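Local coordinates for dihydrodipicolinate synthase (Agrobacterium tumefaciens, PDB 3B4U), which probably condenses pyruvate with aspartate semialdehyde, the reaction that commits carbon to lysine synthesis, using the TIM-barrel fold of its family, at residues Leu7-Thr12 and Asp39-Phe44; Leu11-Lys16 and Asp24-His29; Asn215-Glu220 and Pro232-Leu237. All coordinates share one frame; numbering follows the deposited sequence.

Contact 1: Leu7-Thr12 and Asp39-Phe44; sequences LSAALT and DSVTLF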
ATOM      1  N   LEU B   7      17.953  20.800  -2.166  1.00  6.73           N
ATOM      2  CA  LEU B   7      17.128  20.290  -3.253  1.00  6.44           C
ATOM      3  C   LEU B   7      17.477  18.834  -3.526  1.00  6.25           C
ATOM      4  O   LEU B   7      18.629  18.507  -3.822  1.00  6.97           O
ATOM      5  CB  LEU B   7      17.348  21.115  -4.537  1.00  6.75           C
ATOM      6  CG  LEU B   7      16.565  20.613  -5.736  1.00  7.32           C
ATOM      7  CD1 LEU B   7      15.042  20.573  -5.457  1.00  8.00           C
ATOM      8  CD2 LEU B   7      16.867  21.444  -6.983  1.00  8.37           C
ATOM      9  N   SER B   8      16.468  17.982  -3.488  1.00  5.86           N
ATOM     10  CA  SER B   8      16.618  16.611  -3.924  1.00  6.21           C
ATOM     11  C   SER B   8      15.688  16.368  -5.110  1.00  6.38           C
ATOM     12  O   SER B   8      14.537  16.754  -5.049  1.00  7.31           O
ATOM     13  CB  SER B   8      16.281  15.675  -2.759  1.00  6.49           C
ATOM     14  OG  SER B   8      16.665  14.335  -3.043  1.00  6.29           O
ATOM     15  N   ALA B   9      16.160  15.705  -6.174  1.00  6.11           N
ATOM     16  CA  ALA B   9      15.252  15.274  -7.228  1.00  6.51           C
ATOM     17  C   ALA B   9      14.423  14.123  -6.731  1.00  6.52           C
ATOM     18  O   ALA B   9      14.967  13.163  -6.168  1.00  6.95           O
ATOM     19  CB  ALA B   9      16.021  14.851  -8.455  1.00  8.29           C
ATOM     20  N   ALA B  10      13.112  14.171  -6.951  1.00  6.11           N
ATOM     21  CA  ALA B  10      12.240  13.018  -6.724  1.00  6.68           C
ATOM     22  C   ALA B  10      12.429  12.180  -7.986  1.00  5.81           C
ATOM     23  O   ALA B  10      11.677  12.274  -8.951  1.00  5.69           O
ATOM     24  CB  ALA B  10      10.771  13.472  -6.545  1.00  7.96           C
ATOM     25  N   LEU B  11      13.493  11.377  -8.017  1.00  5.26           N
ATOM     26  CA  LEU B  11      14.046  10.903  -9.278  1.00  5.70           C
ATOM     27  C   LEU B  11      13.068   9.971  -9.983  1.00  5.42           C
ATOM     28  O   LEU B  11      12.565   9.018  -9.403  1.00  5.69           O
ATOM     29  CB  LEU B  11      15.367  10.161  -9.031  1.00  5.78           C
ATOM     30  CG  LEU B  11      16.274  10.089 -10.236  1.00  6.23           C
ATOM     31  CD1 LEU B  11      16.963  11.424 -10.492  1.00  8.28           C
ATOM     32  CD2 LEU B  11      17.284   8.947 -10.079  1.00  8.43           C
ATOM     33  N   THR B  12      12.873  10.195 -11.270  1.00  5.30           N
ATOM     34  CA  THR B  12      12.111   9.282 -12.108  1.00  5.68           C
ATOM     35  C   THR B  12      12.911   7.997 -12.357  1.00  6.11           C
ATOM     36  O   THR B  12      14.143   8.003 -12.416  1.00  6.89           O
ATOM     37  CB  THR B  12      11.755   9.993 -13.427  1.00  6.40           C
ATOM     38  OG1 THR B  12      12.902  10.682 -13.949  1.00  6.68           O
ATOM     39  CG2 THR B  12      10.647  11.016 -13.212  1.00  6.87           C
ATOM     40  N   ASP B  39      21.246  18.757  -4.597  1.00  7.07           N
ATOM     41  CA  ASP B  39      22.124  18.329  -3.520  1.00  7.74           C
ATOM     42  C   ASP B  39      22.099  16.820  -3.291  1.00  7.49           C
ATOM     43  O   ASP B  39      23.042  16.244  -2.787  1.00  8.63           O
ATOM     44  CB  ASP B  39      21.733  19.084  -2.232  1.00  8.36           C
ATOM     45  CG  ASP B  39      21.828  20.575  -2.428  1.00  9.39           C
ATOM     46  OD1 ASP B  39      22.963  21.050  -2.658  1.00 12.79           O
ATOM     47  OD2 ASP B  39      20.829  21.306  -2.383  1.00  9.57           O
ATOM     48  N   SER B  40      20.994  16.188  -3.658  1.00  7.15           N
ATOM     49  CA  SER B  40      20.818  14.749  -3.537  1.00  6.28           C
ATOM     50  C   SER B  40      19.795  14.294  -4.541  1.00  6.07           C
ATOM     51  O   SER B  40      19.137  15.100  -5.192  1.00  6.11           O
ATOM     52  CB  SER B  40      20.388  14.376  -2.107  1.00  7.48           C
ATOM     53  OG  SER B  40      19.088  14.856  -1.823  1.00  7.39           O
ATOM     54  N   VAL B  41      19.635  12.975  -4.629  1.00  5.95           N
ATOM     55  CA  VAL B  41      18.540  12.378  -5.358  1.00  5.75           C
ATOM     56  C   VAL B  41      17.793  11.437  -4.450  1.00  5.61           C
ATOM     57  O   VAL B  41      18.388  10.688  -3.674  1.00  6.34           O
ATOM     58  CB  VAL B  41      19.055  11.663  -6.656  1.00  6.29           C
ATOM     59  CG1 VAL B  41      19.642  12.662  -7.657  1.00  7.83           C
ATOM     60  CG2 VAL B  41      20.076  10.536  -6.361  1.00  8.05           C
ATOM     61  N   THR B  42      16.478  11.462  -4.581  1.00  5.38           N
ATOM     62  CA  THR B  42      15.592  10.583  -3.814  1.00  5.65           C
ATOM     63  C   THR B  42      15.129   9.488  -4.769  1.00  5.29           C
ATOM     64  O   THR B  42      14.497   9.754  -5.789  1.00  6.07           O
ATOM     65  CB  THR B  42      14.394  11.331  -3.245  1.00  5.49           C
ATOM     66  OG1 THR B  42      14.861  12.282  -2.300  1.00  6.00           O
ATOM     67  CG2 THR B  42      13.443  10.400  -2.551  1.00  6.67           C
ATOM     68  N   LEU B  43      15.498   8.257  -4.441  1.00  5.12           N
ATOM     69  CA  LEU B  43      15.108   7.086  -5.214  1.00  5.27           C
ATOM     70  C   LEU B  43      13.879   6.447  -4.628  1.00  4.95           C
ATOM     71  O   LEU B  43      13.727   6.413  -3.409  1.00  5.72           O
ATOM     72  CB  LEU B  43      16.247   6.050  -5.180  1.00  5.62           C
ATOM     73  CG  LEU B  43      17.621   6.562  -5.574  1.00  6.76           C
ATOM     74  CD1 LEU B  43      18.596   5.388  -5.618  1.00  8.64           C
ATOM     75  CD2 LEU B  43      17.618   7.388  -6.864  1.00  8.11           C
ATOM     76  N   PHE B  44      12.996   5.924  -5.470  1.00  5.24           N
ATOM     77  CA  PHE B  44      11.877   5.117  -5.008  1.00  5.93           C
ATOM     78  C   PHE B  44      10.855   5.957  -4.258  1.00  6.04           C
ATOM     79  O   PHE B  44      10.140   5.428  -3.400  1.00  6.36           O
ATOM     80  CB  PHE B  44      12.305   3.880  -4.150  1.00  6.15           C
ATOM     81  CG  PHE B  44      13.621   3.262  -4.545  1.00  6.38           C
ATOM     82  CD1 PHE B  44      13.856   2.793  -5.814  1.00  7.47           C
ATOM     83  CD2 PHE B  44      14.613   3.099  -3.580  1.00  7.13           C
ATOM     84  CE1 PHE B  44      15.066   2.234  -6.132  1.00  7.96           C
ATOM     85  CE2 PHE B  44      15.830   2.500  -3.933  1.00  7.24           C
ATOM     86  CZ  PHE B  44      16.031   2.090  -5.190  1.00  8.01           C
TER
HETATM   87  O   HOH W   1      13.427   6.445  -8.324  1.00  6.44           O
HETATM   88  O   HOH W   2      11.995   8.988  -6.574  1.00  7.59           O
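Ser-8 meets Ser-40 and Thr-42 on one face of two neighbouring parallel strands, and its hydroxyl is the hub of a short polar chain. Ser-8 OG lies 2.8 Å from Ser-40 OG and also 2.8 Å from Thr-42 OG1; either partner in each pair could be the donor. The torsion of Ser-8 swings OG opposite its own backbone N (chi1 -168°), across to the strand 40-43, where it bridges the two hydroxyls. These side chains face the barrel interior, where Ile-210 of strand 208-211, on the other side of strand 6-10, also touches Ser-8 and Thr-42, so small residues with hydroxyls fit the narrow space and satisfy one another.

On the other face Ala-9 and Val-41 turn toward the helices. Further along, Leu-11 and Leu-43 lie side by side and point the same way, with Leu-11 CD2 3.6 Å from Leu-43 CD2. The other branch of Leu-11, CD1, reaches Val-41 CG1 at 4.1 Å. Branched apolar residues suit this layer, which packs against helices 23-35 and 57-67.

The backbones are tied in parallel ladder fashion: Thr-42 N donates to Ala-9 O (2.8 Å) and Leu-11 N to Thr-42 O (2.9 Å). At the start of the pair, Asp-39 adds its side chain to the ladder: Leu-7 N donates almost straight (170°) to the anti lone pair of Asp-39 OD2, 2.9 Å away. The same oxygen forms a salt bridge with Arg-222. At the far end, two waters bind Leu-11 O; one accepts from Phe-44 N and the other donates to Thr-42 O.

A carboxylate and ordered waters thus add bonds at the two ends, while between them the buried hydroxyls satisfy one another without bringing a charge into the barrel interior.

Contact 2: Leu11-Lys16 and Asp24-His29; sequences LTTPFK and DAMIAH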
ATOM      1  N   LEU B  11      13.493  11.377  -8.017  1.00  5.26           N
ATOM      2  CA  LEU B  11      14.046  10.903  -9.278  1.00  5.70           C
ATOM      3  C   LEU B  11      13.068   9.971  -9.983  1.00  5.42           C
ATOM      4  O   LEU B  11      12.565   9.018  -9.403  1.00  5.69           O
ATOM      5  CB  LEU B  11      15.367  10.161  -9.031  1.00  5.78           C
ATOM      6  CG  LEU B  11      16.274  10.089 -10.236  1.00  6.23           C
ATOM      7  CD1 LEU B  11      16.963  11.424 -10.492  1.00  8.28           C
ATOM      8  CD2 LEU B  11      17.284   8.947 -10.079  1.00  8.43           C
ATOM      9  N   THR B  12      12.873  10.195 -11.270  1.00  5.30           N
ATOM     10  CA  THR B  12      12.111   9.282 -12.108  1.00  5.68           C
ATOM     11  C   THR B  12      12.911   7.997 -12.357  1.00  6.11           C
ATOM     12  O   THR B  12      14.143   8.003 -12.416  1.00  6.89           O
ATOM     13  CB  THR B  12      11.755   9.993 -13.427  1.00  6.40           C
ATOM     14  OG1 THR B  12      12.902  10.682 -13.949  1.00  6.68           O
ATOM     15  CG2 THR B  12      10.647  11.016 -13.212  1.00  6.87           C
ATOM     16  N   THR B  13      12.162   6.914 -12.545  1.00  5.86           N
ATOM     17  CA  THR B  13      12.725   5.588 -12.757  1.00  6.01           C
ATOM     18  C   THR B  13      12.456   5.206 -14.201  1.00  6.38           C
ATOM     19  O   THR B  13      11.290   5.099 -14.583  1.00  6.77           O
ATOM     20  CB  THR B  13      12.092   4.560 -11.821  1.00  6.13           C
ATOM     21  OG1 THR B  13      12.296   4.956 -10.454  1.00  6.60           O
ATOM     22  CG2 THR B  13      12.700   3.177 -12.026  1.00  7.23           C
ATOM     23  N   PRO B  14      13.503   4.984 -15.021  1.00  6.99           N
ATOM     24  CA  PRO B  14      13.306   4.624 -16.415  1.00  7.31           C
ATOM     25  C   PRO B  14      13.160   3.126 -16.585  1.00  7.41           C
ATOM     26  O   PRO B  14      13.908   2.365 -15.986  1.00  7.74           O
ATOM     27  CB  PRO B  14      14.582   5.136 -17.094  1.00  7.30           C
ATOM     28  CG  PRO B  14      15.652   4.985 -16.038  1.00  6.99           C
ATOM     29  CD  PRO B  14      14.926   5.140 -14.695  1.00  7.42           C
ATOM     30  N   PHE B  15      12.228   2.717 -17.439  1.00  7.93           N
ATOM     31  CA  PHE B  15      11.990   1.311 -17.753  1.00  8.51           C
ATOM     32  C   PHE B  15      12.270   1.018 -19.224  1.00 10.32           C
ATOM     33  O   PHE B  15      11.899   1.782 -20.098  1.00 12.14           O
ATOM     34  CB  PHE B  15      10.552   0.909 -17.445  1.00  8.94           C
ATOM     35  CG  PHE B  15      10.151   1.235 -16.050  1.00  7.35           C
ATOM     36  CD1 PHE B  15      10.668   0.516 -14.972  1.00  8.13           C
ATOM     37  CD2 PHE B  15       9.270   2.280 -15.789  1.00  8.00           C
ATOM     38  CE1 PHE B  15      10.322   0.840 -13.653  1.00  8.09           C
ATOM     39  CE2 PHE B  15       8.928   2.590 -14.496  1.00  7.92           C
ATOM     40  CZ  PHE B  15       9.455   1.877 -13.433  1.00  8.00           C
ATOM     41  N   LYS B  16      12.895  -0.127 -19.469  1.00 11.65           N
ATOM     42  CA  LYS B  16      13.066  -0.645 -20.841  1.00 13.85           C
ATOM     43  C   LYS B  16      11.759  -1.170 -21.376  1.00 14.44           C
ATOM     44  O   LYS B  16      10.801  -1.314 -20.647  1.00 15.20           O
ATOM     45  CB  LYS B  16      14.068  -1.779 -20.820  1.00 14.06           C
ATOM     46  CG  LYS B  16      15.426  -1.363 -20.334  1.00 13.98           C
ATOM     47  CD  LYS B  16      16.433  -2.498 -20.492  1.00 17.02           C
ATOM     48  CE  LYS B  16      17.718  -2.151 -19.804  1.00 19.31           C
ATOM     49  NZ  LYS B  16      18.396  -1.035 -20.514  1.00 26.77           N
ATOM     50  N   ASP B  24      21.471   2.003 -16.187  1.00  9.95           N
ATOM     51  CA  ASP B  24      22.441   2.979 -16.673  1.00 10.47           C
ATOM     52  C   ASP B  24      21.785   4.319 -16.942  1.00  9.19           C
ATOM     53  O   ASP B  24      22.371   5.351 -16.596  1.00  9.87           O
ATOM     54  CB  ASP B  24      23.156   2.478 -17.950  1.00 13.16           C
ATOM     55  CG  ASP B  24      24.055   1.273 -17.708  1.00 17.17           C
ATOM     56  OD1 ASP B  24      24.386   0.957 -16.549  1.00 20.04           O
ATOM     57  OD2 ASP B  24      24.461   0.667 -18.726  1.00 24.80           O
ATOM     58  N   ALA B  25      20.617   4.309 -17.557  1.00  9.24           N
ATOM     59  CA  ALA B  25      19.891   5.560 -17.821  1.00  9.09           C
ATOM     60  C   ALA B  25      19.497   6.243 -16.519  1.00  8.51           C
ATOM     61  O   ALA B  25      19.550   7.484 -16.415  1.00  8.38           O
ATOM     62  CB  ALA B  25      18.639   5.303 -18.653  1.00  9.68           C
ATOM     63  N   MET B  26      19.158   5.443 -15.504  1.00  6.80           N
ATOM     64  CA  MET B  26      18.742   5.997 -14.225  1.00  6.83           C
ATOM     65  C   MET B  26      19.888   6.706 -13.532  1.00  6.71           C
ATOM     66  O   MET B  26      19.736   7.817 -13.015  1.00  7.12           O
ATOM     67  CB  MET B  26      18.166   4.883 -13.367  1.00  6.31           C
ATOM     68  CG  MET B  26      17.473   5.372 -12.131  1.00  6.81           C
ATOM     69  SD  MET B  26      16.691   3.865 -11.202  1.00  2.76           S
ATOM     70  CE  MET B  26      16.004   4.792  -9.655  1.00  8.29           C
ATOM     71  N   ILE B  27      21.048   6.054 -13.539  1.00  7.17           N
ATOM     72  CA  ILE B  27      22.232   6.628 -12.928  1.00  7.62           C
ATOM     73  C   ILE B  27      22.667   7.887 -13.679  1.00  7.65           C
ATOM     74  O   ILE B  27      23.037   8.877 -13.084  1.00  7.65           O
ATOM     75  CB  ILE B  27      23.359   5.578 -12.845  1.00  7.89           C
ATOM     76  CG1 ILE B  27      22.970   4.540 -11.794  1.00  8.72           C
ATOM     77  CG2 ILE B  27      24.684   6.201 -12.536  1.00  9.34           C
ATOM     78  CD1 ILE B  27      23.782   3.257 -11.794  1.00 10.32           C
ATOM     79  N   ALA B  28      22.634   7.842 -15.003  1.00  7.56           N
ATOM     80  CA  ALA B  28      23.006   9.020 -15.804  1.00  8.49           C
ATOM     81  C   ALA B  28      22.063  10.210 -15.536  1.00  7.78           C
ATOM     82  O   ALA B  28      22.506  11.356 -15.442  1.00  7.85           O
ATOM     83  CB  ALA B  28      23.039   8.655 -17.306  1.00  9.18           C
ATOM     84  N   HIS B  29      20.788   9.909 -15.370  1.00  7.16           N
ATOM     85  CA  HIS B  29      19.815  10.935 -15.027  1.00  7.26           C
ATOM     86  C   HIS B  29      20.093  11.508 -13.642  1.00  6.91           C
ATOM     87  O   HIS B  29      20.070  12.724 -13.459  1.00  7.40           O
ATOM     88  CB  HIS B  29      18.401  10.371 -15.167  1.00  7.30           C
ATOM     89  CG  HIS B  29      17.342  11.338 -14.812  1.00  6.92           C
ATOM     90  ND1 HIS B  29      17.184  12.537 -15.464  1.00  7.19           N
ATOM     91  CD2 HIS B  29      16.382  11.258 -13.865  1.00  6.77           C
ATOM     92  CE1 HIS B  29      16.154  13.161 -14.910  1.00  6.42           C
ATOM     93  NE2 HIS B  29      15.645  12.417 -13.936  1.00  7.10           N
TER
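Pro-14 and Met-26 meet where the loop leaving strand 6-10 of the TIM barrel turns back over helix 23-35, the helix of the beta-alpha-beta unit made by strand 6-10, helix 23-35 and strand 40-43. Apolar contact dominates. The proline ring and the methionine side chain cross at about a right angle, with Pro-14 CD 3.5 Å from Met-26 CB; the neighbouring ring atom, CG, approaches Ala-25 CB at 4.0 Å. A proline suits this spot because its compact ring lies close against the small Ala-25 and the first methylenes of Met-26.

Met-26 is fully extended (chi1 -169°, with both later torsions near 180°), and this carries its sulfur and methyl group alongside Thr-13: SD comes 4.1 Å from Thr-13 CG2, and CE 3.8 Å from Thr-13 OG1. That hydroxyl is hydrogen-bonded to Gly-48 O, so the methionine covers a group already satisfied. A long unbranched chain can follow the loop in this way.

Leu-11 spreads its two branches over successive turns of the helix. Its CD2 packs on Met-26 CG at 4.1 Å, whereas on the other branch the Leu-11 and His-29 side chains slide past each other in opposite directions, Leu-11 CD1 3.4 Å from His-29 CD2.

No clear hydrogen bond crosses the contact, and the imidazole is held from outside it. His-29 NE2 bonds to Asn-215 OD1, and ND1 to Arg-32, so both nitrogens are engaged and the rotation of the ring is fixed. The same Asn-215 oxygen also accepts from Thr-12 N, joining loop and helix through a third residue. The carbonyl oxygen Thr-12 O, buried here without a polar partner in the model, sits 4.3 Å from Met-26 CG.

Contact 3: Asn215-Glu220 and Pro232-Leu237; sequences NFLTQE and PRIVDL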
ATOM      1  N   ASN B 215      13.335  17.078 -11.843  1.00  6.39           N
ATOM      2  CA  ASN B 215      13.861  16.133 -12.840  1.00  6.73           C
ATOM      3  C   ASN B 215      14.111  16.803 -14.192  1.00  6.64           C
ATOM      4  O   ASN B 215      14.887  16.268 -14.980  1.00  7.37           O
ATOM      5  CB  ASN B 215      12.884  14.990 -13.076  1.00  6.25           C
ATOM      6  CG  ASN B 215      12.884  13.965 -11.968  1.00  5.73           C
ATOM      7  OD1 ASN B 215      13.786  13.118 -11.911  1.00  6.25           O
ATOM      8  ND2 ASN B 215      11.881  14.010 -11.127  1.00  6.64           N
ATOM      9  N   PHE B 216      13.487  17.951 -14.468  1.00  6.34           N
ATOM     10  CA  PHE B 216      13.599  18.576 -15.780  1.00  6.93           C
ATOM     11  C   PHE B 216      13.754  20.078 -15.761  1.00  7.40           C
ATOM     12  O   PHE B 216      14.010  20.627 -16.828  1.00  8.23           O
ATOM     13  CB  PHE B 216      12.466  18.117 -16.723  1.00  7.26           C
ATOM     14  CG  PHE B 216      11.111  18.503 -16.244  1.00  6.76           C
ATOM     15  CD1 PHE B 216      10.570  19.742 -16.575  1.00  7.78           C
ATOM     16  CD2 PHE B 216      10.350  17.653 -15.483  1.00  6.86           C
ATOM     17  CE1 PHE B 216       9.343  20.130 -16.119  1.00  8.31           C
ATOM     18  CE2 PHE B 216       9.113  18.047 -15.020  1.00  7.85           C
ATOM     19  CZ  PHE B 216       8.606  19.297 -15.348  1.00  8.09           C
ATOM     20  N   LEU B 217      13.628  20.729 -14.609  1.00  6.95           N
ATOM     21  CA  LEU B 217      13.872  22.176 -14.445  1.00  7.21           C
ATOM     22  C   LEU B 217      14.692  22.357 -13.168  1.00  7.21           C
ATOM     23  O   LEU B 217      14.276  23.024 -12.210  1.00  7.76           O
ATOM     24  CB  LEU B 217      12.579  22.989 -14.421  1.00  8.02           C
ATOM     25  CG  LEU B 217      11.876  23.171 -15.765  1.00  8.36           C
ATOM     26  CD1 LEU B 217      10.433  23.672 -15.519  1.00  9.71           C
ATOM     27  CD2 LEU B 217      12.644  24.134 -16.660  1.00 10.42           C
ATOM     28  N   THR B 218      15.835  21.697 -13.104  1.00  7.67           N
ATOM     29  CA  THR B 218      16.590  21.635 -11.852  1.00  7.75           C
ATOM     30  C   THR B 218      16.999  23.005 -11.321  1.00  7.21           C
ATOM     31  O   THR B 218      16.761  23.308 -10.151  1.00  7.33           O
ATOM     32  CB  THR B 218      17.819  20.740 -11.992  1.00  7.52           C
ATOM     33  OG1 THR B 218      17.441  19.465 -12.537  1.00  8.61           O
ATOM     34  CG2 THR B 218      18.445  20.557 -10.631  1.00  8.99           C
ATOM     35  N   GLN B 219      17.632  23.815 -12.180  1.00  8.18           N
ATOM     36  CA  GLN B 219      18.072  25.128 -11.730  1.00  9.19           C
ATOM     37  C   GLN B 219      16.922  26.005 -11.264  1.00  8.55           C
ATOM     38  O   GLN B 219      17.038  26.728 -10.274  1.00  8.14           O
ATOM     39  CB  GLN B 219      18.864  25.828 -12.834  1.00 10.64           C
ATOM     40  CG  GLN B 219      20.311  25.426 -12.861  1.00 14.68           C
ATOM     41  CD  GLN B 219      21.057  26.024 -11.685  1.00 17.22           C
ATOM     42  OE1 GLN B 219      21.101  27.257 -11.532  1.00 22.18           O
ATOM     43  NE2 GLN B 219      21.675  25.194 -10.868  1.00 18.99           N
ATOM     44  N   GLU B 220      15.810  25.928 -11.965  1.00  7.83           N
ATOM     45  CA  GLU B 220      14.665  26.751 -11.617  1.00  7.97           C
ATOM     46  C   GLU B 220      14.089  26.366 -10.254  1.00  7.79           C
ATOM     47  O   GLU B 220      13.749  27.208  -9.424  1.00  7.86           O
ATOM     48  CB  GLU B 220      13.566  26.656 -12.692  1.00  8.50           C
ATOM     49  CG  GLU B 220      13.939  27.288 -14.030  1.00  9.20           C
ATOM     50  CD  GLU B 220      14.834  26.469 -14.936  1.00 11.74           C
ATOM     51  OE1 GLU B 220      15.216  25.323 -14.598  1.00 10.59           O
ATOM     52  OE2 GLU B 220      15.168  27.005 -16.011  1.00 13.24           O
ATOM     53  N   PRO B 232       6.923  32.156 -10.626  1.00  7.52           N
ATOM     54  CA  PRO B 232       5.561  31.966 -11.093  1.00  7.59           C
ATOM     55  C   PRO B 232       5.409  31.016 -12.274  1.00  6.98           C
ATOM     56  O   PRO B 232       4.371  30.376 -12.411  1.00  7.62           O
ATOM     57  CB  PRO B 232       5.118  33.393 -11.445  1.00  8.13           C
ATOM     58  CG  PRO B 232       5.878  34.233 -10.457  1.00  8.26           C
ATOM     59  CD  PRO B 232       7.244  33.586 -10.450  1.00  8.27           C
ATOM     60  N   ARG B 233       6.419  30.887 -13.113  1.00  7.52           N
ATOM     61  CA  ARG B 233       6.329  29.974 -14.253  1.00  7.84           C
ATOM     62  C   ARG B 233       6.168  28.521 -13.794  1.00  7.14           C
ATOM     63  O   ARG B 233       5.465  27.743 -14.404  1.00  7.66           O
ATOM     64  CB  ARG B 233       7.583  30.049 -15.113  1.00  8.12           C
ATOM     65  CG  ARG B 233       7.911  31.408 -15.710  1.00  8.43           C
ATOM     66  CD  ARG B 233       9.248  31.373 -16.390  1.00  9.32           C
ATOM     67  NE  ARG B 233      10.311  31.077 -15.418  1.00  9.28           N
ATOM     68  CZ  ARG B 233      11.561  30.778 -15.739  1.00 10.78           C
ATOM     69  NH1 ARG B 233      11.977  30.816 -16.995  1.00 11.06           N
ATOM     70  NH2 ARG B 233      12.411  30.461 -14.780  1.00 10.76           N
ATOM     71  N   ILE B 234       6.861  28.146 -12.717  1.00  7.29           N
ATOM     72  CA  ILE B 234       6.789  26.793 -12.187  1.00  8.02           C
ATOM     73  C   ILE B 234       5.401  26.533 -11.613  1.00  7.83           C
ATOM     74  O   ILE B 234       4.802  25.490 -11.813  1.00  7.68           O
ATOM     75  CB  ILE B 234       7.888  26.599 -11.111  1.00  7.82           C
ATOM     76  CG1 ILE B 234       9.281  26.691 -11.745  1.00  9.82           C
ATOM     77  CG2 ILE B 234       7.707  25.269 -10.346  1.00  8.82           C
ATOM     78  CD1 ILE B 234       9.721  25.460 -12.527  1.00 12.46           C
ATOM     79  N   VAL B 235       4.863  27.508 -10.879  1.00  7.40           N
ATOM     80  CA  VAL B 235       3.508  27.398 -10.330  1.00  7.88           C
ATOM     81  C   VAL B 235       2.509  27.184 -11.460  1.00  8.19           C
ATOM     82  O   VAL B 235       1.660  26.289 -11.415  1.00  7.91           O
ATOM     83  CB  VAL B 235       3.161  28.636  -9.485  1.00  8.43           C
ATOM     84  CG1 VAL B 235       1.683  28.593  -9.034  1.00  9.28           C
ATOM     85  CG2 VAL B 235       4.117  28.746  -8.314  1.00  9.98           C
ATOM     86  N   ASP B 236       2.628  27.992 -12.502  1.00  7.50           N
ATOM     87  CA  ASP B 236       1.742  27.870 -13.651  1.00  7.98           C
ATOM     88  C   ASP B 236       1.883  26.519 -14.352  1.00  7.63           C
ATOM     89  O   ASP B 236       0.899  25.916 -14.724  1.00  8.24           O
ATOM     90  CB  ASP B 236       2.016  28.973 -14.680  1.00  7.55           C
ATOM     91  CG  ASP B 236       1.513  30.340 -14.263  1.00  9.29           C
ATOM     92  OD1 ASP B 236       0.804  30.509 -13.253  1.00  9.99           O
ATOM     93  OD2 ASP B 236       1.829  31.274 -15.038  1.00 11.21           O
ATOM     94  N   LEU B 237       3.115  26.043 -14.514  1.00  7.43           N
ATOM     95  CA  LEU B 237       3.309  24.754 -15.153  1.00  8.10           C
ATOM     96  C   LEU B 237       2.582  23.664 -14.392  1.00  8.04           C
ATOM     97  O   LEU B 237       1.914  22.827 -14.989  1.00  8.46           O
ATOM     98  CB  LEU B 237       4.788  24.423 -15.261  1.00  8.38           C
ATOM     99  CG  LEU B 237       5.091  23.072 -15.911  1.00  9.58           C
ATOM    100  CD1 LEU B 237       4.612  23.088 -17.375  1.00 11.62           C
ATOM    101  CD2 LEU B 237       6.549  22.762 -15.801  1.00 10.78           C
TER
HETATM  102  O   HOH W   3      14.797  29.660 -16.436  1.00 19.95           O
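Leu-217 and Leu-237 reach toward each other tip to tip, with Leu-217 CD1 4.0 Å from Leu-237 CD2. The same Leu-217 methyl lies closer still to Ile-234, 3.6 Å from its CD1, the two side chains sliding past each other in opposite directions. Phe-216 adds its ring edge: Leu-237 CD2 lies in the ring plane, 3.9 Å from CE1. Ile-234 CD1 also meets the aliphatic CB of Glu-220 at 4.0 Å. Leucine and isoleucine suit this seam because their methyl ends fit between one another.

The seam joins the turn leading into helix 218-225, and the first turn of that helix, to helix 232-240, the first of the helices that follow the TIM barrel in sequence, toward the C-terminus of the chain. Phe-289 of helix 275-289 packs on Leu-217 and Ile-234 as well.

Polar contact lies at the partly exposed edge and is indirect. Glu-220 and Arg-233 cross with their carboxylate and guanidinium planes 51° apart and do not form a salt bridge; a water donates to Glu-220 OE2 at 2.7 Å and accepts from Arg-233 NH2 at 3.0 Å, lying in the guanidinium plane at its edge. Arg-233 NH2 has its salt bridge with Asp-231.

Contacts 1 and 2 share Leu-11 and Thr-12 and belong to one beta-alpha-beta unit: contact 1 pairs its two strands, and contact 2 lays the loop between strand and helix on that helix. Contact 3 lies later in the chain, beyond the last barrel strand. All three are largely buried, but the centre of contact 1 is about 6 Å from the centre of the chain, those of contacts 2 and 3 about 15 and 16 Å. Strand ladder and hydroxyl chain mark contact 1; contact 2 relies on packing; contact 3 combines an apolar seam with a partly exposed, water-bridged charged pair. Asn-215, at the start of segment 215-220, links that segment to the other two contacts.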